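Local structure of KLLA0E08119p (Kluyveromyces lactis, 3VA7) at residues S455-E460 / D469-K474; R867-V872 / R888-E893; R945-I950 / P955-N960. The protein probably carboxylates urea with bicarbonate at the expense of ATP, using a biotin carried on its own chain, the first step of urea breakdown to ammonia and carbon dioxide. All coordinates share one frame; numbering follows the deposited sequence.

Contact 1: S455-E460 / D469-K474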
loop_
_atom_site.group_PDB
_atom_site.type_symbol
_atom_site.label_atom_id
_atom_site.label_comp_id
_atom_site.label_asym_id
_atom_site.label_seq_id
_atom_site.Cartn_x
_atom_site.Cartn_y
_atom_site.Cartn_z
ATOM N N SER A 455 -6.997 -32.565 -4.618
ATOM C CA SER A 455 -7.944 -33.299 -5.429
ATOM C C SER A 455 -7.938 -34.793 -5.111
ATOM O O SER A 455 -6.977 -35.325 -4.523
ATOM C CB SER A 455 -7.679 -33.035 -6.910
ATOM O OG SER A 455 -6.356 -33.385 -7.240
ATOM N N LYS A 456 -9.037 -35.454 -5.475
ATOM C CA LYS A 456 -9.143 -36.897 -5.354
ATOM C C LYS A 456 -8.168 -37.447 -6.405
ATOM O O LYS A 456 -7.357 -38.347 -6.109
ATOM C CB LYS A 456 -10.604 -37.334 -5.598
ATOM C CG LYS A 456 -10.948 -38.844 -5.424
ATOM C CD LYS A 456 -11.300 -39.191 -3.963
ATOM C CE LYS A 456 -12.617 -40.027 -3.887
ATOM N NZ LYS A 456 -12.916 -40.480 -2.482
ATOM N N MET A 457 -8.210 -36.849 -7.605
ATOM C CA MET A 457 -7.261 -37.159 -8.668
ATOM C C MET A 457 -5.846 -37.309 -8.134
ATOM O O MET A 457 -5.299 -38.415 -8.100
ATOM C CB MET A 457 -7.291 -36.079 -9.737
ATOM C CG MET A 457 -6.363 -36.354 -10.944
ATOM S SD MET A 457 -4.676 -35.732 -10.792
ATOM C CE MET A 457 -4.931 -33.943 -10.750
ATOM N N PHE A 458 -5.256 -36.213 -7.682
ATOM C CA PHE A 458 -3.879 -36.289 -7.277
ATOM C C PHE A 458 -3.665 -37.397 -6.275
ATOM O O PHE A 458 -2.691 -38.104 -6.381
ATOM C CB PHE A 458 -3.368 -34.964 -6.730
ATOM C CG PHE A 458 -1.884 -34.944 -6.481
ATOM C CD1 PHE A 458 -1.380 -34.510 -5.260
ATOM C CD2 PHE A 458 -0.991 -35.357 -7.466
ATOM C CE1 PHE A 458 -0.023 -34.477 -5.029
ATOM C CE2 PHE A 458 0.374 -35.337 -7.254
ATOM C CZ PHE A 458 0.862 -34.901 -6.044
ATOM N N LYS A 459 -4.572 -37.569 -5.323
ATOM C CA LYS A 459 -4.352 -38.566 -4.274
ATOM C C LYS A 459 -4.405 -39.992 -4.795
ATOM O O LYS A 459 -3.635 -40.859 -4.383
ATOM C CB LYS A 459 -5.340 -38.420 -3.126
ATOM C CG LYS A 459 -4.801 -39.048 -1.869
ATOM C CD LYS A 459 -5.864 -39.198 -0.828
ATOM C CE LYS A 459 -5.322 -39.982 0.359
ATOM N NZ LYS A 459 -4.963 -41.352 -0.096
ATOM N N GLU A 460 -5.337 -40.248 -5.697
ATOM C CA GLU A 460 -5.476 -41.604 -6.216
ATOM C C GLU A 460 -4.386 -41.890 -7.257
ATOM O O GLU A 460 -4.213 -43.032 -7.709
ATOM C CB GLU A 460 -6.906 -41.829 -6.729
ATOM C CG GLU A 460 -7.910 -42.047 -5.568
ATOM C CD GLU A 460 -9.386 -41.992 -6.015
ATOM O OE1 GLU A 460 -10.267 -42.205 -5.135
ATOM O OE2 GLU A 460 -9.676 -41.735 -7.223
ATOM N N ASP A 469 -5.140 -30.063 -18.057
ATOM C CA ASP A 469 -5.786 -29.396 -19.199
ATOM C C ASP A 469 -7.325 -29.435 -19.197
ATOM O O ASP A 469 -7.985 -28.600 -19.838
ATOM C CB ASP A 469 -5.201 -29.887 -20.523
ATOM C CG ASP A 469 -4.006 -29.071 -20.944
ATOM O OD1 ASP A 469 -2.917 -29.644 -21.092
ATOM O OD2 ASP A 469 -4.142 -27.833 -21.091
ATOM N N SER A 470 -7.880 -30.400 -18.471
ATOM C CA SER A 470 -9.329 -30.481 -18.241
ATOM C C SER A 470 -9.637 -30.537 -16.719
ATOM O O SER A 470 -10.452 -31.348 -16.240
ATOM C CB SER A 470 -9.959 -31.665 -19.023
ATOM O OG SER A 470 -9.268 -32.892 -18.809
ATOM N N PHE A 471 -8.960 -29.680 -15.955
ATOM C CA PHE A 471 -9.111 -29.720 -14.515
ATOM C C PHE A 471 -10.150 -28.689 -14.110
ATOM O O PHE A 471 -10.083 -27.500 -14.517
ATOM C CB PHE A 471 -7.783 -29.468 -13.815
ATOM C CG PHE A 471 -7.876 -29.498 -12.318
ATOM C CD1 PHE A 471 -7.852 -30.705 -11.632
ATOM C CD2 PHE A 471 -7.973 -28.311 -11.596
ATOM C CE1 PHE A 471 -7.938 -30.743 -10.251
ATOM C CE2 PHE A 471 -8.062 -28.337 -10.219
ATOM C CZ PHE A 471 -8.049 -29.566 -9.539
ATOM N N ASP A 472 -11.121 -29.156 -13.322
ATOM C CA ASP A 472 -12.205 -28.276 -12.891
ATOM C C ASP A 472 -11.726 -27.369 -11.754
ATOM O O ASP A 472 -11.699 -27.797 -10.569
ATOM C CB ASP A 472 -13.486 -29.049 -12.511
ATOM C CG ASP A 472 -14.766 -28.230 -12.778
ATOM O OD1 ASP A 472 -15.865 -28.650 -12.316
ATOM O OD2 ASP A 472 -14.666 -27.163 -13.451
ATOM N N TYR A 473 -11.329 -26.138 -12.121
ATOM C CA TYR A 473 -10.904 -25.165 -11.115
ATOM C C TYR A 473 -11.947 -24.082 -10.860
ATOM O O TYR A 473 -12.214 -23.239 -11.749
ATOM C CB TYR A 473 -9.516 -24.537 -11.423
ATOM C CG TYR A 473 -9.157 -23.408 -10.458
ATOM C CD1 TYR A 473 -9.037 -23.640 -9.097
ATOM C CD2 TYR A 473 -8.974 -22.108 -10.918
ATOM C CE1 TYR A 473 -8.748 -22.602 -8.213
ATOM C CE2 TYR A 473 -8.667 -21.067 -10.045
ATOM C CZ TYR A 473 -8.565 -21.315 -8.688
ATOM O OH TYR A 473 -8.276 -20.275 -7.818
ATOM N N LYS A 474 -12.506 -24.107 -9.636
ATOM C CA LYS A 474 -13.445 -23.052 -9.161
ATOM C C LYS A 474 -12.998 -22.316 -7.891
ATOM O O LYS A 474 -13.007 -22.889 -6.793
ATOM C CB LYS A 474 -14.919 -23.536 -9.049
ATOM C CG LYS A 474 -15.179 -24.814 -8.188
ATOM C CD LYS A 474 -15.106 -26.115 -9.039
ATOM C CE LYS A 474 -15.705 -27.357 -8.326
ATOM N NZ LYS A 474 -15.279 -28.634 -9.025
#
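Phe471 sets an edge of its ring against the N-capped start of the short helix 456-460, in the biotin carboxylase part of the chain. CB of Ser455, the N-cap residue, lies close to the ring plane, 4.1 Å from Phe471 CE1. The methyl end of Met457 comes at the same ring carbon obliquely, with CE 4.4 Å from Phe471 CE1. One ring corner thus meets the helix start and its first turn, and no hydrogen bond crosses between the segments. Phe471 reaches over because its CG stands anti to the backbone N (chi1 -180°), which swings the ring out from the extended stretch that begins at this residue. The ring also rests on Ser451 and Ile452 of helix 446-454, so it packs where that helix gives way to the next one. Met457, besides touching Phe471, packs on Leu259 of strand 249-261 and on Val463 and Val467 of the connecting loop. While Ser455 CB faces the aromatic edge, its hydroxyl oxygen caps the helix and is also hydrogen-bonded with Ile452 O. The cap is nearly straight, Phe458 N donating to Ser455 OG over 3.1 Å at an N-H...O angle of 165°.

Contact 2: R867-V872 / R888-E893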
loop_
_atom_site.group_PDB
_atom_site.type_symbol
_atom_site.label_atom_id
_atom_site.label_comp_id
_atom_site.label_asym_id
_atom_site.label_seq_id
_atom_site.Cartn_x
_atom_site.Cartn_y
_atom_site.Cartn_z
ATOM N N ARG A 867 4.707 14.550 29.905
ATOM C CA ARG A 867 4.574 14.208 31.332
ATOM C C ARG A 867 3.068 13.964 31.653
ATOM O O ARG A 867 2.737 13.029 32.360
ATOM C CB ARG A 867 5.201 15.313 32.234
ATOM C CG ARG A 867 6.703 15.263 32.535
ATOM C CD ARG A 867 7.466 14.091 31.838
ATOM N NE ARG A 867 7.703 12.925 32.677
ATOM C CZ ARG A 867 7.992 11.691 32.259
ATOM N NH1 ARG A 867 8.082 11.374 30.957
ATOM N NH2 ARG A 867 8.178 10.725 33.181
ATOM N N LEU A 868 2.168 14.802 31.132
ATOM C CA LEU A 868 0.731 14.538 31.216
ATOM C C LEU A 868 0.402 13.116 30.747
ATOM O O LEU A 868 -0.281 12.395 31.449
ATOM C CB LEU A 868 -0.096 15.590 30.441
ATOM C CG LEU A 868 -1.601 15.380 30.582
ATOM C CD1 LEU A 868 -1.959 15.433 32.059
ATOM C CD2 LEU A 868 -2.464 16.439 29.863
ATOM N N ILE A 869 0.928 12.708 29.591
ATOM C CA ILE A 869 0.657 11.410 29.038
ATOM C C ILE A 869 1.144 10.406 30.034
ATOM O O ILE A 869 0.492 9.386 30.259
ATOM C CB ILE A 869 1.363 11.199 27.643
ATOM C CG1 ILE A 869 0.670 12.033 26.529
ATOM C CG2 ILE A 869 1.446 9.723 27.281
ATOM C CD1 ILE A 869 1.460 12.171 25.268
ATOM N N HIS A 870 2.292 10.694 30.632
ATOM C CA HIS A 870 2.897 9.781 31.579
ATOM C C HIS A 870 2.021 9.650 32.843
ATOM O O HIS A 870 1.886 8.569 33.384
ATOM C CB HIS A 870 4.319 10.223 31.893
ATOM C CG HIS A 870 4.922 9.538 33.072
ATOM N ND1 HIS A 870 5.489 8.279 32.996
ATOM C CD2 HIS A 870 5.064 9.939 34.365
ATOM C CE1 HIS A 870 5.953 7.933 34.188
ATOM N NE2 HIS A 870 5.713 8.927 35.034
ATOM N N GLN A 871 1.389 10.728 33.276
ATOM C CA GLN A 871 0.528 10.697 34.407
ATOM C C GLN A 871 -0.728 9.888 34.189
ATOM O O GLN A 871 -1.269 9.305 35.153
ATOM C CB GLN A 871 0.109 12.113 34.777
ATOM C CG GLN A 871 1.106 12.865 35.612
ATOM C CD GLN A 871 1.620 12.044 36.789
ATOM O OE1 GLN A 871 2.749 12.250 37.214
ATOM N NE2 GLN A 871 0.812 11.081 37.297
ATOM N N VAL A 872 -1.235 9.873 32.964
ATOM C CA VAL A 872 -2.363 9.030 32.650
ATOM C C VAL A 872 -1.913 7.563 32.644
ATOM O O VAL A 872 -2.668 6.683 33.048
ATOM C CB VAL A 872 -3.031 9.468 31.332
ATOM C CG1 VAL A 872 -4.140 8.532 30.896
ATOM C CG2 VAL A 872 -3.571 10.888 31.459
ATOM N N ARG A 888 1.609 22.259 21.269
ATOM C CA ARG A 888 1.456 22.789 22.611
ATOM C C ARG A 888 0.146 22.225 23.255
ATOM O O ARG A 888 -0.437 22.817 24.157
ATOM C CB ARG A 888 1.396 24.316 22.518
ATOM C CG ARG A 888 0.208 24.791 21.727
ATOM C CD ARG A 888 0.161 26.268 21.729
ATOM N NE ARG A 888 -0.749 26.833 22.726
ATOM C CZ ARG A 888 -2.031 27.096 22.521
ATOM N NH1 ARG A 888 -2.613 26.819 21.378
ATOM N NH2 ARG A 888 -2.739 27.644 23.490
ATOM N N SER A 889 -0.299 21.079 22.757
ATOM C CA SER A 889 -1.572 20.536 23.108
ATOM C C SER A 889 -1.500 19.018 23.021
ATOM O O SER A 889 -0.492 18.440 22.551
ATOM C CB SER A 889 -2.617 21.055 22.141
ATOM O OG SER A 889 -2.432 20.308 20.940
ATOM N N VAL A 890 -2.564 18.360 23.480
ATOM C CA VAL A 890 -2.668 16.914 23.300
ATOM C C VAL A 890 -4.116 16.623 23.227
ATOM O O VAL A 890 -4.946 17.232 23.931
ATOM C CB VAL A 890 -2.001 16.064 24.479
ATOM C CG1 VAL A 890 -2.482 16.576 25.890
ATOM C CG2 VAL A 890 -2.262 14.535 24.319
ATOM N N LEU A 891 -4.467 15.712 22.357
ATOM C CA LEU A 891 -5.872 15.444 22.222
ATOM C C LEU A 891 -6.129 14.100 22.890
ATOM O O LEU A 891 -5.407 13.137 22.658
ATOM C CB LEU A 891 -6.252 15.459 20.750
ATOM C CG LEU A 891 -7.684 15.081 20.466
ATOM C CD1 LEU A 891 -8.615 16.241 20.810
ATOM C CD2 LEU A 891 -7.809 14.620 19.043
ATOM N N ILE A 892 -7.156 14.063 23.722
ATOM C CA ILE A 892 -7.457 12.910 24.500
ATOM C C ILE A 892 -8.764 12.306 24.052
ATOM O O ILE A 892 -9.824 12.965 24.152
ATOM C CB ILE A 892 -7.570 13.339 25.948
ATOM C CG1 ILE A 892 -6.171 13.556 26.479
ATOM C CG2 ILE A 892 -8.226 12.242 26.790
ATOM C CD1 ILE A 892 -6.058 14.679 27.266
ATOM N N GLU A 893 -8.694 11.075 23.544
ATOM C CA GLU A 893 -9.890 10.410 23.059
ATOM C C GLU A 893 -10.395 9.514 24.137
ATOM O O GLU A 893 -9.594 8.761 24.765
ATOM C CB GLU A 893 -9.672 9.597 21.773
ATOM C CG GLU A 893 -10.986 9.087 21.138
ATOM C CD GLU A 893 -10.797 8.114 19.946
ATOM O OE1 GLU A 893 -9.680 7.967 19.435
ATOM O OE2 GLU A 893 -11.780 7.454 19.522
#
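The helix segment 867-872 lies against a face of strand 889-893, and the backbones come nearest at Ile869 and Val890, whose CA atoms are 8.6 Å apart. That spacing is bridged by apolar side chains alone. Val890 is the strand's main point of contact: its CB points at the helix, and its two methyls are shared between successive helix residues. CG1 meets Leu868 CD2 at 4.0 Å, the two side chains crossing obliquely, while CG2 faces Ile869 CG1 at 4.4 Å. The valine's rotation about chi1 (49°) puts CG1 between the backbone N and the carbonyl carbon and CG2 anti to the N, and this sets CG1 toward Leu868 and CG2 toward Ile869.

Leu868 is aimed at the strand from its CB onward and makes its touch with one branch of the isobutyl group. Ile869 starts off to one side, yet its longer branch comes nearer, with CG1 the atom that approaches the valine. Ile892, two residues along the strand, also directs its CB to the helix side, but Ile892 CD1 stays 4.8 Å from Leu868 CD2, just beyond close contact. The alternation of the strand thus offers Val890 and Ile892 to the same layer.

The helix 859-875 packs here on the antiparallel sheet of the carboxyltransferase C and D region. Strand 889-894 runs between 847-852 and 880-885, with Val890 joined by backbone hydrogen bonds to Val850. Met883 of strand 880-885 touches both Val890 and Val872, and helix 901-912 lies alongside, its Leu904 and Leu908 receiving Ile892 and its Glu912 touching Leu868.

Contact 3: R945-I950 / P955-N960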
loop_
_atom_site.group_PDB
_atom_site.type_symbol
_atom_site.label_atom_id
_atom_site.label_comp_id
_atom_site.label_asym_id
_atom_site.label_seq_id
_atom_site.Cartn_x
_atom_site.Cartn_y
_atom_site.Cartn_z
ATOM N N ARG A 945 0.075 23.156 -10.178
ATOM C CA ARG A 945 -1.246 22.589 -10.145
ATOM C C ARG A 945 -2.175 23.453 -9.229
ATOM O O ARG A 945 -3.379 23.679 -9.499
ATOM C CB ARG A 945 -1.111 21.161 -9.624
ATOM C CG ARG A 945 -2.362 20.597 -9.010
ATOM C CD ARG A 945 -2.364 19.031 -8.951
ATOM N NE ARG A 945 -3.729 18.653 -8.553
ATOM C CZ ARG A 945 -4.229 17.426 -8.520
ATOM N NH1 ARG A 945 -3.477 16.357 -8.821
ATOM N NH2 ARG A 945 -5.493 17.291 -8.131
ATOM N N TYR A 946 -1.614 23.972 -8.149
ATOM C CA TYR A 946 -2.443 24.752 -7.264
ATOM C C TYR A 946 -2.839 26.080 -7.949
ATOM O O TYR A 946 -3.978 26.539 -7.846
ATOM C CB TYR A 946 -1.716 24.948 -5.939
ATOM C CG TYR A 946 -2.489 25.735 -4.995
ATOM C CD1 TYR A 946 -3.503 25.137 -4.242
ATOM C CD2 TYR A 946 -2.276 27.114 -4.882
ATOM C CE1 TYR A 946 -4.293 25.906 -3.355
ATOM C CE2 TYR A 946 -3.047 27.889 -3.999
ATOM C CZ TYR A 946 -4.041 27.262 -3.240
ATOM O OH TYR A 946 -4.778 28.000 -2.337
ATOM N N ARG A 947 -1.895 26.656 -8.684
ATOM C CA ARG A 947 -2.173 27.879 -9.464
ATOM C C ARG A 947 -3.214 27.677 -10.551
ATOM O O ARG A 947 -3.994 28.569 -10.811
ATOM C CB ARG A 947 -0.897 28.503 -10.050
ATOM C CG ARG A 947 -0.033 29.146 -9.002
ATOM C CD ARG A 947 1.229 29.814 -9.609
ATOM N NE ARG A 947 2.053 28.893 -10.401
ATOM C CZ ARG A 947 1.975 28.812 -11.733
ATOM N NH1 ARG A 947 1.113 29.607 -12.407
ATOM N NH2 ARG A 947 2.747 27.940 -12.387
ATOM N N GLU A 948 -3.218 26.510 -11.172
ATOM C CA GLU A 948 -4.092 26.339 -12.290
ATOM C C GLU A 948 -5.412 25.671 -11.915
ATOM O O GLU A 948 -6.369 25.705 -12.703
ATOM C CB GLU A 948 -3.378 25.854 -13.603
ATOM C CG GLU A 948 -2.484 24.678 -13.458
ATOM C CD GLU A 948 -1.556 24.375 -14.629
ATOM O OE1 GLU A 948 -1.557 23.177 -14.989
ATOM O OE2 GLU A 948 -0.776 25.239 -15.119
ATOM N N THR A 949 -5.530 25.145 -10.681
ATOM C CA THR A 949 -6.767 24.429 -10.359
ATOM C C THR A 949 -7.601 25.095 -9.304
ATOM O O THR A 949 -8.774 24.758 -9.179
ATOM C CB THR A 949 -6.537 23.005 -9.910
ATOM O OG1 THR A 949 -5.833 23.047 -8.665
ATOM C CG2 THR A 949 -5.764 22.226 -10.953
ATOM N N ILE A 950 -7.012 26.004 -8.528
ATOM C CA ILE A 950 -7.683 26.449 -7.284
ATOM C C ILE A 950 -7.605 27.936 -7.036
ATOM O O ILE A 950 -8.638 28.579 -6.902
ATOM C CB ILE A 950 -7.144 25.694 -6.016
ATOM C CG1 ILE A 950 -7.579 24.236 -6.047
ATOM C CG2 ILE A 950 -7.553 26.410 -4.697
ATOM C CD1 ILE A 950 -7.124 23.397 -4.779
ATOM N N PRO A 955 -0.672 36.152 -2.063
ATOM C CA PRO A 955 0.609 36.743 -1.712
ATOM C C PRO A 955 1.722 35.699 -1.610
ATOM O O PRO A 955 2.893 36.074 -1.470
ATOM C CB PRO A 955 0.331 37.368 -0.333
ATOM C CG PRO A 955 -1.130 37.604 -0.308
ATOM C CD PRO A 955 -1.758 36.557 -1.138
ATOM N N TRP A 956 1.389 34.396 -1.630
ATOM C CA TRP A 956 2.445 33.355 -1.445
ATOM C C TRP A 956 2.705 32.667 -2.763
ATOM O O TRP A 956 3.350 31.624 -2.850
ATOM C CB TRP A 956 2.089 32.320 -0.323
ATOM C CG TRP A 956 0.876 31.485 -0.633
ATOM C CD1 TRP A 956 0.821 30.275 -1.301
ATOM C CD2 TRP A 956 -0.461 31.833 -0.343
ATOM N NE1 TRP A 956 -0.493 29.847 -1.421
ATOM C CE2 TRP A 956 -1.288 30.798 -0.824
ATOM C CE3 TRP A 956 -1.047 32.921 0.306
ATOM C CZ2 TRP A 956 -2.655 30.828 -0.676
ATOM C CZ3 TRP A 956 -2.420 32.950 0.441
ATOM C CH2 TRP A 956 -3.208 31.919 -0.059
ATOM N N LEU A 957 2.148 33.248 -3.801
ATOM C CA LEU A 957 2.216 32.700 -5.138
ATOM C C LEU A 957 2.900 33.808 -5.918
ATOM O O LEU A 957 2.814 34.973 -5.525
ATOM C CB LEU A 957 0.814 32.482 -5.628
ATOM C CG LEU A 957 0.100 31.331 -4.963
ATOM C CD1 LEU A 957 -1.298 31.226 -5.608
ATOM C CD2 LEU A 957 0.887 30.014 -5.174
ATOM N N PRO A 958 3.578 33.483 -7.016
ATOM C CA PRO A 958 3.662 32.199 -7.716
ATOM C C PRO A 958 4.690 31.212 -7.147
ATOM O O PRO A 958 4.582 30.014 -7.427
ATOM C CB PRO A 958 4.061 32.631 -9.156
ATOM C CG PRO A 958 4.880 33.859 -8.963
ATOM C CD PRO A 958 4.281 34.561 -7.742
ATOM N N ASN A 959 5.653 31.710 -6.363
ATOM C CA ASN A 959 6.734 30.904 -5.823
ATOM C C ASN A 959 6.803 30.999 -4.280
ATOM O O ASN A 959 7.079 32.087 -3.735
ATOM C CB ASN A 959 8.087 31.348 -6.417
ATOM C CG ASN A 959 9.293 30.575 -5.805
ATOM O OD1 ASN A 959 9.691 30.834 -4.649
ATOM N ND2 ASN A 959 9.869 29.619 -6.579
ATOM N N ASN A 960 6.621 29.861 -3.588
ATOM C CA ASN A 960 6.513 29.835 -2.128
ATOM C C ASN A 960 7.812 30.300 -1.432
ATOM O O ASN A 960 7.788 31.001 -0.373
ATOM C CB ASN A 960 6.062 28.456 -1.625
ATOM C CG ASN A 960 4.663 28.034 -2.143
ATOM O OD1 ASN A 960 3.951 28.801 -2.830
ATOM N ND2 ASN A 960 4.257 26.800 -1.810
#
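The loop that joins helix 937-949 to helix 960-967, in the carboxyltransferase C and D region, folds back onto the end of the first helix, with Tyr946 and Arg947 meeting Trp956, Leu957 and Pro958. Tyr946 sends its ring toward the loop, with CG anti to the backbone N (chi1 180°). Leu957 CD1 comes to the edge of that ring, 4.1 Å from Tyr946 CE2. The tyrosine and tryptophan side chains cross at about a right angle, and the hydroxyl lies in the indole plane at its edge, Tyr946 OH being 3.9 Å from Trp956 CZ2. That hydroxyl is hydrogen-bonded to Pro1015 O. The Tyr946 side chain is about 10 Å from the bound biotin group.

Arg947 uses its aliphatic part. Its CG packs on Leu957 CD2 at 4.0 Å as the two side chains slide past each other in opposite directions, and one bond further out Arg947 CD rests 3.9 Å from Pro958 CA. The chain then bends at chi3 (-56°), and NH2 is hydrogen-bonded to Thr944 OG1, one turn back. A cis peptide before Pro958 shapes the loop at this point.

Tyr1013 meets both Tyr946, edge to face, and Trp956. Around the loop, Leu957 also touches Val943 of helix 937-949, Pro955 packs on helix 1133-1142, and Trp956 lies on Gln1045 of strand 1045-1049.

From the N terminus, contact 1 comes first, closing a loop of eight residues and tying the start of helix 456-460 to the loop that leads on to strand 477-480. Contact 2 follows in the carboxyltransferase C and D region, where fifteen residues, including strand 880-885, bring the chain from helix 859-875 to strand 889-894. Contact 3 then closes the tightest loop, only four residues, between the end of helix 937-949 and the loop leading into helix 960-967. The three are in series, with none nested or crossed. Contact 1 lies across the chain's centre from the others, its centre about 60 Å from that of contact 2; the centres of contacts 2 and 3 are about 37 Å apart.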